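Local structure of serine protease pet (Escherichia coli, 4OM9) at residues K867-N872 with K903-T908; L875-I880 with V918-K923; K896-T901 with D928-W933. The protein probably cleaves proteins as a secreted serine protease, an autotransporter enterotoxin of enteroaggregative E. coli whose passenger domain contains a beta-helix. All coordinates share one frame; numbering follows the deposited sequence.

Contact 1 (K867-N872 with K903-T908); sequences KLEGAN and KDVFKT
F906 meets N872 through its backbone, with F906 CA 3.6 Å from N872 O, while its side chain starts away from 867-872 but the phenyl bends back and meets W933 edge-to-face. The one hydrogen bond between the segments follows at the next residue: K907 N donates to N872 O over 3.0 Å. The donor stands almost straight beyond the carbonyl oxygen (C=O...N angle 164°), although the N-H itself is bent to 139°. K907 CB starts beside the same oxygen at 3.8 Å, and the extended chain then carries the ammonium group off.

Both segments are irregular loops that follow strand 794-796, beyond the last regular strand of the beta-helix, and the centre of the contact lies about 57 Å from the centre of the chain. V905 is the buried residue here. With CG1 anti to the carbonyl carbon (chi1 -65°), that methyl lies 3.4 Å from G870 O and 3.5 Å from E869 CB. V905 CA adds a C-H...O contact to G870 O, so one carbonyl is met by backbone and methyl together. E869 touches the valine through CB alone, its bent chain leading the carboxylate away towards N900. N873 ND2 donates to V905 O.

Contact 2 (L875-I880 with V918-K923); sequences LLVDFI and VTPEIK
F879 brings the edge of its phenyl ring against V918 and P920, and these apolar pairs make up most of the contact. F879 CE2 lies 3.6 Å from V918 CG1, and F879 CZ lies 3.5 Å from P920 CG. Both partners sit near the ring plane, one beside the other along the rim, so neither residue stacks on a face. The phenyl reaches them because CG is anti to its own carbonyl carbon (chi1 -57°). V918 answers with the branch anti to its backbone N (chi1 -163°). Further along, V877 passes P920 in the opposite direction, V877 CG2 coming to 3.9 Å from P920 CD on the proline ring.

Polar atoms approach without bonding. D878 OD1 is 3.5 Å from V918 O, and both are acceptors. Elsewhere the D878 backbone is hydrogen-bonded to M852 and T854, which tie this loop to its neighbour, and F879 also touches T854. T936 OG1 accepts a weak hydrogen bond from E921 N on the other segment.

With no hydrogen bond between 875-880 and 918-923, these two loops beyond the last regular strand of the beta-helix are held to each other by non-directional apolar packing.

Contact 3 (K896-T901 with D928-W933); sequences KAPENT and DGKSVW
A897 O is met by both the backbone N and the hydroxyl of S931. S931 N donates to A897 O over 3.1 Å with a nearly straight N-H (164°), yet the donor stands 55° out of the carbonyl plane. S931 OG lies 3.0 Å from A897 O but also 3.2 Å from G929 O. Its one proton can serve either carbonyl, and the choice is not settled. K930 CA adds a C-H...O contact to A897 O, so the oxygen is approached by three groups of the 928-933 segment. In the other direction E899 N points to G929 O. At 2.4 Å this hydrogen bond is modelled very short, and its exact geometry is doubtful. P898 CA lies 3.4 Å from G929 O as a further C-H...O contact.

Beside these backbone contacts, N900 CB packs against S931 OG at 3.3 Å. Next to them the aliphatic parts of K896 and K930 run across each other, K896 CD being 4.0 Å from K930 CD. Their ammonium groups remain 6.2 Å apart (NZ to NZ), like charges that would favour this separation.

Farther out, D928 OD2 accepts from K930 N, the donor lying above the carboxylate plane, and Q925 NE2 donates to D928 O. K896 touches L862, and V932 touches D893 and E926.

The two segments run antiparallel where they bond, one turned by an Asx turn at D928 and an inverse gamma turn centred on S931. This loop pairing at the far end of the passenger is consistent with the C-terminal cap of an autotransporter beta-helix.

The three contacts interlock along the chain, their segments alternating in every pair. Centres of contacts 1 and 3 are about 12 Å apart, those of contacts 1 and 2 about 18 Å, and those of contacts 2 and 3 about 19 Å. Contact 1 reaches contact 3 through a salt bridge, K867 NZ to E899 OE1 at 3.2 Å, with K867 NZ also near P898 O. F906 CD1 of contact 1 packs 3.4 Å from L875 CB of contact 2, and I922 CD1 of contact 2 lies 3.4 Å from W933 NE1 of contact 3. All three lie at the C-terminal end of the elongated passenger, whereas the protease family region is N-terminal.

Contact 1 (K867-N872 with K903-T908)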
ATOM      1  N   LYS A 867      21.551 -41.246  26.984  1.00142.66           N
ATOM      2  CA  LYS A 867      20.580 -42.337  26.861  1.00154.29           C
ATOM      3  C   LYS A 867      19.164 -41.950  26.426  1.00149.02           C
ATOM      4  O   LYS A 867      18.963 -40.971  25.709  1.00144.85           O
ATOM      5  CB  LYS A 867      20.500 -43.100  28.190  1.00158.11           C
ATOM      6  CG  LYS A 867      21.652 -44.073  28.430  1.00156.60           C
ATOM      7  CD  LYS A 867      22.955 -43.369  28.774  1.00154.18           C
ATOM      8  CE  LYS A 867      22.884 -42.688  30.132  1.00155.43           C
ATOM      9  NZ  LYS A 867      22.795 -43.674  31.244  1.00155.64           N
ATOM     10  N   LEU A 868      18.199 -42.751  26.879  1.00165.92           N
ATOM     11  CA  LEU A 868      16.808 -42.707  26.430  1.00167.59           C
ATOM     12  C   LEU A 868      16.705 -42.905  24.921  1.00163.92           C
ATOM     13  O   LEU A 868      16.866 -41.960  24.152  1.00164.21           O
ATOM     14  CB  LEU A 868      16.129 -41.396  26.834  1.00169.43           C
ATOM     15  CG  LEU A 868      14.669 -41.283  26.376  1.00164.96           C
ATOM     16  CD1 LEU A 868      13.856 -42.475  26.861  1.00162.72           C
ATOM     17  CD2 LEU A 868      14.045 -39.982  26.846  1.00166.34           C
ATOM     18  N   GLU A 869      16.440 -44.141  24.509  1.00117.39           N
ATOM     19  CA  GLU A 869      16.313 -44.475  23.093  1.00114.98           C
ATOM     20  C   GLU A 869      14.911 -44.994  22.780  1.00115.97           C
ATOM     21  O   GLU A 869      14.004 -44.857  23.601  1.00118.21           O
ATOM     22  CB  GLU A 869      17.374 -45.501  22.689  1.00113.88           C
ATOM     23  CG  GLU A 869      18.787 -44.938  22.555  1.00113.95           C
ATOM     24  CD  GLU A 869      19.392 -44.500  23.877  1.00113.60           C
ATOM     25  OE1 GLU A 869      20.407 -43.780  23.857  1.00112.39           O
ATOM     26  OE2 GLU A 869      18.862 -44.877  24.940  1.00116.86           O
ATOM     27  N   GLY A 870      14.734 -45.585  21.599  1.00114.41           N
ATOM     28  CA  GLY A 870      13.408 -45.965  21.134  1.00115.01           C
ATOM     29  C   GLY A 870      13.249 -47.384  20.614  1.00115.06           C
ATOM     30  O   GLY A 870      14.152 -48.208  20.745  1.00115.00           O
ATOM     31  N   ALA A 871      12.091 -47.662  20.017  1.00122.29           N
ATOM     32  CA  ALA A 871      11.750 -49.006  19.544  1.00124.13           C
ATOM     33  C   ALA A 871      12.199 -49.252  18.097  1.00123.03           C
ATOM     34  O   ALA A 871      12.289 -48.317  17.301  1.00119.53           O
ATOM     35  CB  ALA A 871      10.248 -49.240  19.678  1.00119.61           C
ATOM     36  N   ASN A 872      12.499 -50.520  17.800  1.00124.93           N
ATOM     37  CA  ASN A 872      12.964 -51.007  16.489  1.00123.08           C
ATOM     38  C   ASN A 872      14.415 -50.648  16.154  1.00123.85           C
ATOM     39  O   ASN A 872      15.335 -51.363  16.549  1.00128.56           O
ATOM     40  CB  ASN A 872      12.049 -50.512  15.364  1.00122.94           C
ATOM     41  CG  ASN A 872      11.282 -51.639  14.702  1.00127.94           C
ATOM     42  OD1 ASN A 872      11.791 -52.303  13.799  1.00132.71           O
ATOM     43  ND2 ASN A 872      10.052 -51.863  15.150  1.00124.34           N
ATOM     44  N   LYS A 903      18.244 -52.126  25.958  1.00145.21           N
ATOM     45  CA  LYS A 903      19.224 -52.699  25.049  1.00142.45           C
ATOM     46  C   LYS A 903      18.587 -52.969  23.697  1.00141.96           C
ATOM     47  O   LYS A 903      19.199 -52.753  22.653  1.00137.69           O
ATOM     48  CB  LYS A 903      19.793 -53.990  25.627  1.00143.28           C
ATOM     49  CG  LYS A 903      20.880 -54.626  24.785  1.00138.28           C
ATOM     50  CD  LYS A 903      22.256 -54.180  25.246  1.00139.10           C
ATOM     51  CE  LYS A 903      22.536 -54.622  26.680  1.00139.58           C
ATOM     52  NZ  LYS A 903      23.849 -54.122  27.177  1.00134.93           N
ATOM     53  N   ASP A 904      17.342 -53.429  23.723  1.00163.19           N
ATOM     54  CA  ASP A 904      16.590 -53.706  22.510  1.00168.36           C
ATOM     55  C   ASP A 904      16.172 -52.417  21.804  1.00174.22           C
ATOM     56  O   ASP A 904      15.033 -52.282  21.345  1.00173.49           O
ATOM     57  CB  ASP A 904      15.357 -54.546  22.835  1.00166.25           C
ATOM     58  CG  ASP A 904      14.707 -54.138  24.140  1.00168.22           C
ATOM     59  OD1 ASP A 904      14.742 -52.937  24.468  1.00167.14           O
ATOM     60  OD2 ASP A 904      14.178 -55.022  24.849  1.00163.48           O
ATOM     61  N   VAL A 905      17.102 -51.471  21.727  1.00133.94           N
ATOM     62  CA  VAL A 905      16.886 -50.219  21.024  1.00128.68           C
ATOM     63  C   VAL A 905      17.626 -50.266  19.692  1.00125.03           C
ATOM     64  O   VAL A 905      17.832 -49.243  19.050  1.00125.61           O
ATOM     65  CB  VAL A 905      17.348 -49.020  21.863  1.00125.30           C
ATOM     66  CG1 VAL A 905      16.485 -48.896  23.112  1.00124.27           C
ATOM     67  CG2 VAL A 905      18.811 -49.163  22.238  1.00126.61           C
ATOM     68  N   PHE A 906      18.034 -51.474  19.307  1.00120.36           N
ATOM     69  CA  PHE A 906      18.560 -51.779  17.977  1.00120.79           C
ATOM     70  C   PHE A 906      18.255 -53.246  17.671  1.00125.77           C
ATOM     71  O   PHE A 906      19.161 -54.024  17.382  1.00121.40           O
ATOM     72  CB  PHE A 906      20.067 -51.512  17.888  1.00117.41           C
ATOM     73  CG  PHE A 906      20.452 -50.088  18.174  1.00114.29           C
ATOM     74  CD1 PHE A 906      20.367 -49.121  17.191  1.00118.72           C
ATOM     75  CD2 PHE A 906      20.884 -49.712  19.433  1.00112.91           C
ATOM     76  CE1 PHE A 906      20.716 -47.806  17.455  1.00116.50           C
ATOM     77  CE2 PHE A 906      21.233 -48.402  19.706  1.00115.05           C
ATOM     78  CZ  PHE A 906      21.150 -47.448  18.716  1.00117.86           C
ATOM     79  N   LYS A 907      16.969 -53.597  17.733  1.00143.67           N
ATOM     80  CA  LYS A 907      16.485 -54.983  17.699  1.00147.74           C
ATOM     81  C   LYS A 907      17.101 -55.856  16.599  1.00151.09           C
ATOM     82  O   LYS A 907      17.529 -55.358  15.555  1.00145.76           O
ATOM     83  CB  LYS A 907      14.956 -54.993  17.554  1.00142.14           C
ATOM     84  CG  LYS A 907      14.300 -56.317  17.940  1.00145.35           C
ATOM     85  CD  LYS A 907      12.831 -56.368  17.550  1.00135.07           C
ATOM     86  CE  LYS A 907      12.238 -57.740  17.836  1.00130.48           C
ATOM     87  NZ  LYS A 907      10.792 -57.805  17.499  1.00129.81           N
ATOM     88  N   THR A 908      17.132 -57.164  16.850  1.00140.76           N
ATOM     89  CA  THR A 908      17.752 -58.129  15.942  1.00141.79           C
ATOM     90  C   THR A 908      16.894 -58.437  14.715  1.00141.90           C
ATOM     91  O   THR A 908      15.945 -59.224  14.779  1.00132.99           O
ATOM     92  CB  THR A 908      18.063 -59.455  16.663  1.00139.87           C
ATOM     93  OG1 THR A 908      18.738 -59.185  17.898  1.00138.65           O
ATOM     94  CG2 THR A 908      18.939 -60.343  15.789  1.00134.52           C
TER

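Contact 2 (L875-I880 with V918-K923)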
ATOM      1  N   LEU A 875      21.077 -50.480  13.805  1.00135.35           N
ATOM      2  CA  LEU A 875      22.476 -50.063  13.851  1.00133.90           C
ATOM      3  C   LEU A 875      23.336 -50.945  12.951  1.00129.04           C
ATOM      4  O   LEU A 875      23.949 -51.906  13.409  1.00128.95           O
ATOM      5  CB  LEU A 875      23.004 -50.097  15.290  1.00136.76           C
ATOM      6  CG  LEU A 875      24.279 -49.306  15.606  1.00137.37           C
ATOM      7  CD1 LEU A 875      24.152 -48.599  16.948  1.00138.40           C
ATOM      8  CD2 LEU A 875      25.503 -50.210  15.601  1.00134.92           C
ATOM      9  N   LEU A 876      23.683 -50.464  11.729  1.00132.13           N
ATOM     10  CA  LEU A 876      24.571 -51.108  10.650  1.00132.89           C
ATOM     11  C   LEU A 876      26.123 -50.722  10.329  1.00136.53           C
ATOM     12  O   LEU A 876      26.782 -50.304  11.246  1.00134.73           O
ATOM     13  CB  LEU A 876      23.808 -51.061   9.339  1.00128.58           C
ATOM     14  CG  LEU A 876      22.485 -51.798   9.317  1.00133.42           C
ATOM     15  CD1 LEU A 876      22.658 -53.126  10.004  1.00143.08           C
ATOM     16  CD2 LEU A 876      21.371 -51.011   9.975  1.00140.60           C
ATOM     17  N   VAL A 877      26.680 -50.877   9.077  1.00116.78           N
ATOM     18  CA  VAL A 877      28.172 -50.700   8.721  1.00113.56           C
ATOM     19  C   VAL A 877      28.828 -50.837   7.267  1.00108.78           C
ATOM     20  O   VAL A 877      28.271 -51.562   6.482  1.00112.79           O
ATOM     21  CB  VAL A 877      28.985 -51.828   9.369  1.00121.45           C
ATOM     22  CG1 VAL A 877      29.040 -51.739  10.883  1.00120.54           C
ATOM     23  CG2 VAL A 877      28.509 -53.179   8.859  1.00121.80           C
ATOM     24  N   ASP A 878      30.033 -50.269   6.953  1.00 89.74           N
ATOM     25  CA  ASP A 878      30.906 -50.695   5.762  1.00 92.29           C
ATOM     26  C   ASP A 878      32.336 -50.097   5.283  1.00 94.45           C
ATOM     27  O   ASP A 878      32.776 -49.075   5.760  1.00 91.38           O
ATOM     28  CB  ASP A 878      30.078 -51.039   4.540  1.00 96.17           C
ATOM     29  CG  ASP A 878      30.166 -52.525   4.178  1.00 92.95           C
ATOM     30  OD1 ASP A 878      29.489 -53.352   4.816  1.00 92.90           O
ATOM     31  OD2 ASP A 878      30.912 -52.872   3.247  1.00 94.07           O
ATOM     32  N   PHE A 879      33.015 -50.757   4.313  1.00111.70           N
ATOM     33  CA  PHE A 879      34.483 -51.078   4.275  1.00112.01           C
ATOM     34  C   PHE A 879      35.496 -50.750   3.120  1.00111.48           C
ATOM     35  O   PHE A 879      35.201 -49.962   2.249  1.00103.08           O
ATOM     36  CB  PHE A 879      34.637 -52.586   4.483  1.00115.64           C
ATOM     37  CG  PHE A 879      34.020 -53.106   5.745  1.00118.13           C
ATOM     38  CD1 PHE A 879      34.164 -52.430   6.934  1.00117.27           C
ATOM     39  CD2 PHE A 879      33.307 -54.282   5.732  1.00120.95           C
ATOM     40  CE1 PHE A 879      33.596 -52.915   8.081  1.00118.62           C
ATOM     41  CE2 PHE A 879      32.746 -54.775   6.875  1.00120.45           C
ATOM     42  CZ  PHE A 879      32.891 -54.092   8.050  1.00119.95           C
ATOM     43  N   ILE A 880      36.693 -51.391   3.150  1.00133.70           N
ATOM     44  CA  ILE A 880      37.707 -51.323   2.102  1.00133.14           C
ATOM     45  C   ILE A 880      38.813 -52.360   2.320  1.00134.29           C
ATOM     46  O   ILE A 880      39.920 -52.195   1.815  1.00136.55           O
ATOM     47  CB  ILE A 880      38.356 -49.916   1.999  1.00127.45           C
ATOM     48  CG1 ILE A 880      38.169 -49.125   3.297  1.00127.86           C
ATOM     49  CG2 ILE A 880      37.792 -49.146   0.812  1.00118.45           C
ATOM     50  CD1 ILE A 880      38.640 -47.691   3.212  1.00120.87           C
ATOM     51  N   VAL A 918      29.925 -58.155   2.779  1.00132.73           N
ATOM     52  CA  VAL A 918      30.564 -58.323   4.077  1.00133.25           C
ATOM     53  C   VAL A 918      29.627 -57.928   5.214  1.00133.41           C
ATOM     54  O   VAL A 918      29.310 -56.754   5.385  1.00133.95           O
ATOM     55  CB  VAL A 918      31.854 -57.492   4.180  1.00134.21           C
ATOM     56  CG1 VAL A 918      32.705 -57.989   5.333  1.00134.61           C
ATOM     57  CG2 VAL A 918      32.634 -57.563   2.877  1.00134.12           C
ATOM     58  N   THR A 919      29.193 -58.912   5.993  1.00132.94           N
ATOM     59  CA  THR A 919      28.257 -58.659   7.083  1.00133.02           C
ATOM     60  C   THR A 919      28.786 -59.146   8.426  1.00133.35           C
ATOM     61  O   THR A 919      28.660 -60.322   8.755  1.00132.77           O
ATOM     62  CB  THR A 919      26.893 -59.325   6.821  1.00132.07           C
ATOM     63  OG1 THR A 919      27.086 -60.713   6.517  1.00131.33           O
ATOM     64  CG2 THR A 919      26.182 -58.646   5.658  1.00131.93           C
ATOM     65  N   PRO A 920      29.383 -58.235   9.206  1.00173.35           N
ATOM     66  CA  PRO A 920      29.836 -58.533  10.569  1.00173.25           C
ATOM     67  C   PRO A 920      28.679 -58.437  11.558  1.00173.47           C
ATOM     68  O   PRO A 920      27.597 -57.995  11.171  1.00174.77           O
ATOM     69  CB  PRO A 920      30.883 -57.443  10.846  1.00175.32           C
ATOM     70  CG  PRO A 920      31.049 -56.684   9.541  1.00174.53           C
ATOM     71  CD  PRO A 920      29.781 -56.884   8.787  1.00173.72           C
ATOM     72  N   GLU A 921      28.898 -58.837  12.808  1.00173.11           N
ATOM     73  CA  GLU A 921      27.860 -58.714  13.829  1.00172.93           C
ATOM     74  C   GLU A 921      28.288 -57.764  14.944  1.00170.51           C
ATOM     75  O   GLU A 921      29.113 -56.885  14.722  1.00170.27           O
ATOM     76  CB  GLU A 921      27.489 -60.084  14.399  1.00172.40           C
ATOM     77  CG  GLU A 921      26.591 -60.902  13.477  1.00175.25           C
ATOM     78  CD  GLU A 921      25.297 -60.182  13.124  1.00172.06           C
ATOM     79  OE1 GLU A 921      24.693 -59.559  14.023  1.00170.86           O
ATOM     80  OE2 GLU A 921      24.886 -60.232  11.944  1.00167.52           O
ATOM     81  N   ILE A 922      27.719 -57.933  16.136  1.00164.34           N
ATOM     82  CA  ILE A 922      27.827 -56.914  17.181  1.00162.35           C
ATOM     83  C   ILE A 922      27.990 -57.473  18.592  1.00156.86           C
ATOM     84  O   ILE A 922      28.498 -58.576  18.780  1.00161.00           O
ATOM     85  CB  ILE A 922      26.583 -56.000  17.178  1.00162.98           C
ATOM     86  CG1 ILE A 922      25.306 -56.848  17.200  1.00164.10           C
ATOM     87  CG2 ILE A 922      26.600 -55.067  15.971  1.00157.92           C
ATOM     88  CD1 ILE A 922      24.019 -56.047  17.246  1.00154.66           C
ATOM     89  N   LYS A 923      27.560 -56.688  19.579  1.00140.75           N
ATOM     90  CA  LYS A 923      27.581 -57.103  20.980  1.00142.52           C
ATOM     91  C   LYS A 923      26.385 -56.538  21.745  1.00142.20           C
ATOM     92  O   LYS A 923      25.425 -56.054  21.145  1.00140.40           O
ATOM     93  CB  LYS A 923      28.882 -56.660  21.655  1.00145.10           C
ATOM     94  CG  LYS A 923      29.368 -57.563  22.786  1.00147.05           C
ATOM     95  CD  LYS A 923      30.516 -58.460  22.352  1.00147.83           C
ATOM     96  CE  LYS A 923      30.060 -59.564  21.408  1.00145.86           C
ATOM     97  NZ  LYS A 923      29.162 -60.548  22.080  1.00145.52           N
TER

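Contact 3 (K896-T901 with D928-W933)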
ATOM      1  N   LYS A 896      28.318 -45.223  22.917  1.00104.60           N
ATOM      2  CA  LYS A 896      28.803 -44.997  24.280  1.00110.18           C
ATOM      3  C   LYS A 896      27.714 -44.470  25.218  1.00110.11           C
ATOM      4  O   LYS A 896      27.846 -43.378  25.774  1.00106.25           O
ATOM      5  CB  LYS A 896      29.984 -44.017  24.276  1.00107.38           C
ATOM      6  CG  LYS A 896      31.365 -44.668  24.255  1.00104.84           C
ATOM      7  CD  LYS A 896      32.431 -43.678  24.703  1.00103.53           C
ATOM      8  CE  LYS A 896      33.822 -44.290  24.689  1.00101.62           C
ATOM      9  NZ  LYS A 896      34.335 -44.503  23.307  1.00100.41           N
ATOM     10  N   ALA A 897      26.649 -45.247  25.401  1.00132.63           N
ATOM     11  CA  ALA A 897      25.564 -44.874  26.308  1.00132.68           C
ATOM     12  C   ALA A 897      25.643 -45.656  27.619  1.00133.83           C
ATOM     13  O   ALA A 897      25.288 -46.834  27.663  1.00131.53           O
ATOM     14  CB  ALA A 897      24.219 -45.097  25.642  1.00127.44           C
ATOM     15  N   PRO A 898      26.105 -44.993  28.694  1.00154.59           N
ATOM     16  CA  PRO A 898      26.344 -45.604  30.011  1.00154.97           C
ATOM     17  C   PRO A 898      25.104 -46.226  30.658  1.00153.59           C
ATOM     18  O   PRO A 898      24.048 -45.596  30.700  1.00154.42           O
ATOM     19  CB  PRO A 898      26.857 -44.428  30.855  1.00157.98           C
ATOM     20  CG  PRO A 898      26.428 -43.199  30.123  1.00155.23           C
ATOM     21  CD  PRO A 898      26.477 -43.569  28.679  1.00153.78           C
ATOM     22  N   GLU A 899      25.253 -47.456  31.151  1.00112.60           N
ATOM     23  CA  GLU A 899      24.192 -48.208  31.833  1.00116.84           C
ATOM     24  C   GLU A 899      22.965 -48.454  30.949  1.00114.09           C
ATOM     25  O   GLU A 899      22.499 -49.590  30.833  1.00109.31           O
ATOM     26  CB  GLU A 899      23.776 -47.495  33.125  1.00118.51           C
ATOM     27  CG  GLU A 899      22.464 -47.989  33.721  1.00117.44           C
ATOM     28  CD  GLU A 899      21.316 -47.032  33.463  1.00115.21           C
ATOM     29  OE1 GLU A 899      21.582 -45.829  33.253  1.00115.70           O
ATOM     30  OE2 GLU A 899      20.151 -47.478  33.466  1.00113.20           O
ATOM     31  N   ASN A 900      22.447 -47.381  30.357  1.00151.24           N
ATOM     32  CA  ASN A 900      21.355 -47.420  29.385  1.00147.46           C
ATOM     33  C   ASN A 900      20.016 -47.857  29.968  1.00149.95           C
ATOM     34  O   ASN A 900      19.952 -48.689  30.872  1.00148.60           O
ATOM     35  CB  ASN A 900      21.719 -48.327  28.207  1.00144.15           C
ATOM     36  CG  ASN A 900      20.969 -47.961  26.944  1.00146.10           C
ATOM     37  OD1 ASN A 900      20.534 -46.822  26.780  1.00149.05           O
ATOM     38  ND2 ASN A 900      20.812 -48.926  26.047  1.00144.88           N
ATOM     39  N   THR A 901      18.946 -47.270  29.439  1.00162.10           N
ATOM     40  CA  THR A 901      17.591 -47.621  29.837  1.00159.61           C
ATOM     41  C   THR A 901      17.328 -49.084  29.517  1.00155.36           C
ATOM     42  O   THR A 901      16.896 -49.852  30.375  1.00156.55           O
ATOM     43  CB  THR A 901      16.543 -46.743  29.126  1.00159.99           C
ATOM     44  OG1 THR A 901      16.988 -45.382  29.105  1.00158.37           O
ATOM     45  CG2 THR A 901      15.203 -46.829  29.839  1.00159.16           C
ATOM     46  N   ASP A 928      32.560 -50.830  31.286  1.00163.72           N
ATOM     47  CA  ASP A 928      31.611 -50.344  32.295  1.00163.96           C
ATOM     48  C   ASP A 928      30.159 -50.333  31.814  1.00161.52           C
ATOM     49  O   ASP A 928      29.714 -51.255  31.128  1.00159.82           O
ATOM     50  CB  ASP A 928      32.013 -48.945  32.794  1.00165.52           C
ATOM     51  CG  ASP A 928      32.179 -47.933  31.672  1.00164.61           C
ATOM     52  OD1 ASP A 928      33.295 -47.844  31.118  1.00165.37           O
ATOM     53  OD2 ASP A 928      31.202 -47.220  31.352  1.00163.22           O
ATOM     54  N   GLY A 929      29.426 -49.288  32.187  1.00176.81           N
ATOM     55  CA  GLY A 929      28.022 -49.173  31.838  1.00173.45           C
ATOM     56  C   GLY A 929      27.776 -48.781  30.395  1.00164.84           C
ATOM     57  O   GLY A 929      26.675 -48.972  29.877  1.00158.49           O
ATOM     58  N   LYS A 930      28.790 -48.216  29.749  1.00157.86           N
ATOM     59  CA  LYS A 930      28.673 -47.834  28.347  1.00156.06           C
ATOM     60  C   LYS A 930      28.388 -49.060  27.483  1.00154.15           C
ATOM     61  O   LYS A 930      29.291 -49.831  27.159  1.00154.55           O
ATOM     62  CB  LYS A 930      29.943 -47.122  27.878  1.00157.28           C
ATOM     63  CG  LYS A 930      30.204 -45.798  28.582  1.00159.05           C
ATOM     64  CD  LYS A 930      31.603 -45.278  28.288  1.00160.66           C
ATOM     65  CE  LYS A 930      31.844 -43.917  28.929  1.00162.40           C
ATOM     66  NZ  LYS A 930      31.015 -42.847  28.308  1.00161.15           N
ATOM     67  N   SER A 931      27.118 -49.241  27.132  1.00152.15           N
ATOM     68  CA  SER A 931      26.687 -50.385  26.337  1.00150.23           C
ATOM     69  C   SER A 931      27.098 -50.223  24.882  1.00148.88           C
ATOM     70  O   SER A 931      26.346 -49.675  24.088  1.00147.21           O
ATOM     71  CB  SER A 931      25.170 -50.558  26.429  1.00148.59           C
ATOM     72  OG  SER A 931      24.634 -49.788  27.490  1.00149.66           O
ATOM     73  N   VAL A 932      28.286 -50.700  24.529  1.00149.67           N
ATOM     74  CA  VAL A 932      28.802 -50.510  23.178  1.00148.65           C
ATOM     75  C   VAL A 932      28.349 -51.600  22.213  1.00146.49           C
ATOM     76  O   VAL A 932      27.592 -52.498  22.578  1.00145.75           O
ATOM     77  CB  VAL A 932      30.340 -50.467  23.165  1.00150.56           C
ATOM     78  CG1 VAL A 932      30.848 -49.448  24.171  1.00152.84           C
ATOM     79  CG2 VAL A 932      30.909 -51.847  23.458  1.00151.20           C
ATOM     80  N   TRP A 933      28.818 -51.493  20.973  1.00145.55           N
ATOM     81  CA  TRP A 933      28.562 -52.478  19.926  1.00143.58           C
ATOM     82  C   TRP A 933      29.897 -52.851  19.250  1.00144.30           C
ATOM     83  O   TRP A 933      30.730 -51.974  19.018  1.00145.38           O
ATOM     84  CB  TRP A 933      27.566 -51.917  18.903  1.00141.27           C
ATOM     85  CG  TRP A 933      26.095 -52.218  19.163  1.00139.74           C
ATOM     86  CD1 TRP A 933      25.311 -53.096  18.472  1.00137.65           C
ATOM     87  CD2 TRP A 933      25.236 -51.621  20.159  1.00140.22           C
ATOM     88  NE1 TRP A 933      24.031 -53.093  18.974  1.00136.84           N
ATOM     89  CE2 TRP A 933      23.960 -52.204  20.004  1.00138.39           C
ATOM     90  CE3 TRP A 933      25.427 -50.669  21.157  1.00142.06           C
ATOM     91  CZ2 TRP A 933      22.884 -51.858  20.824  1.00138.40           C
ATOM     92  CZ3 TRP A 933      24.351 -50.328  21.964  1.00142.01           C
ATOM     93  CH2 TRP A 933      23.099 -50.921  21.792  1.00140.22           C
TER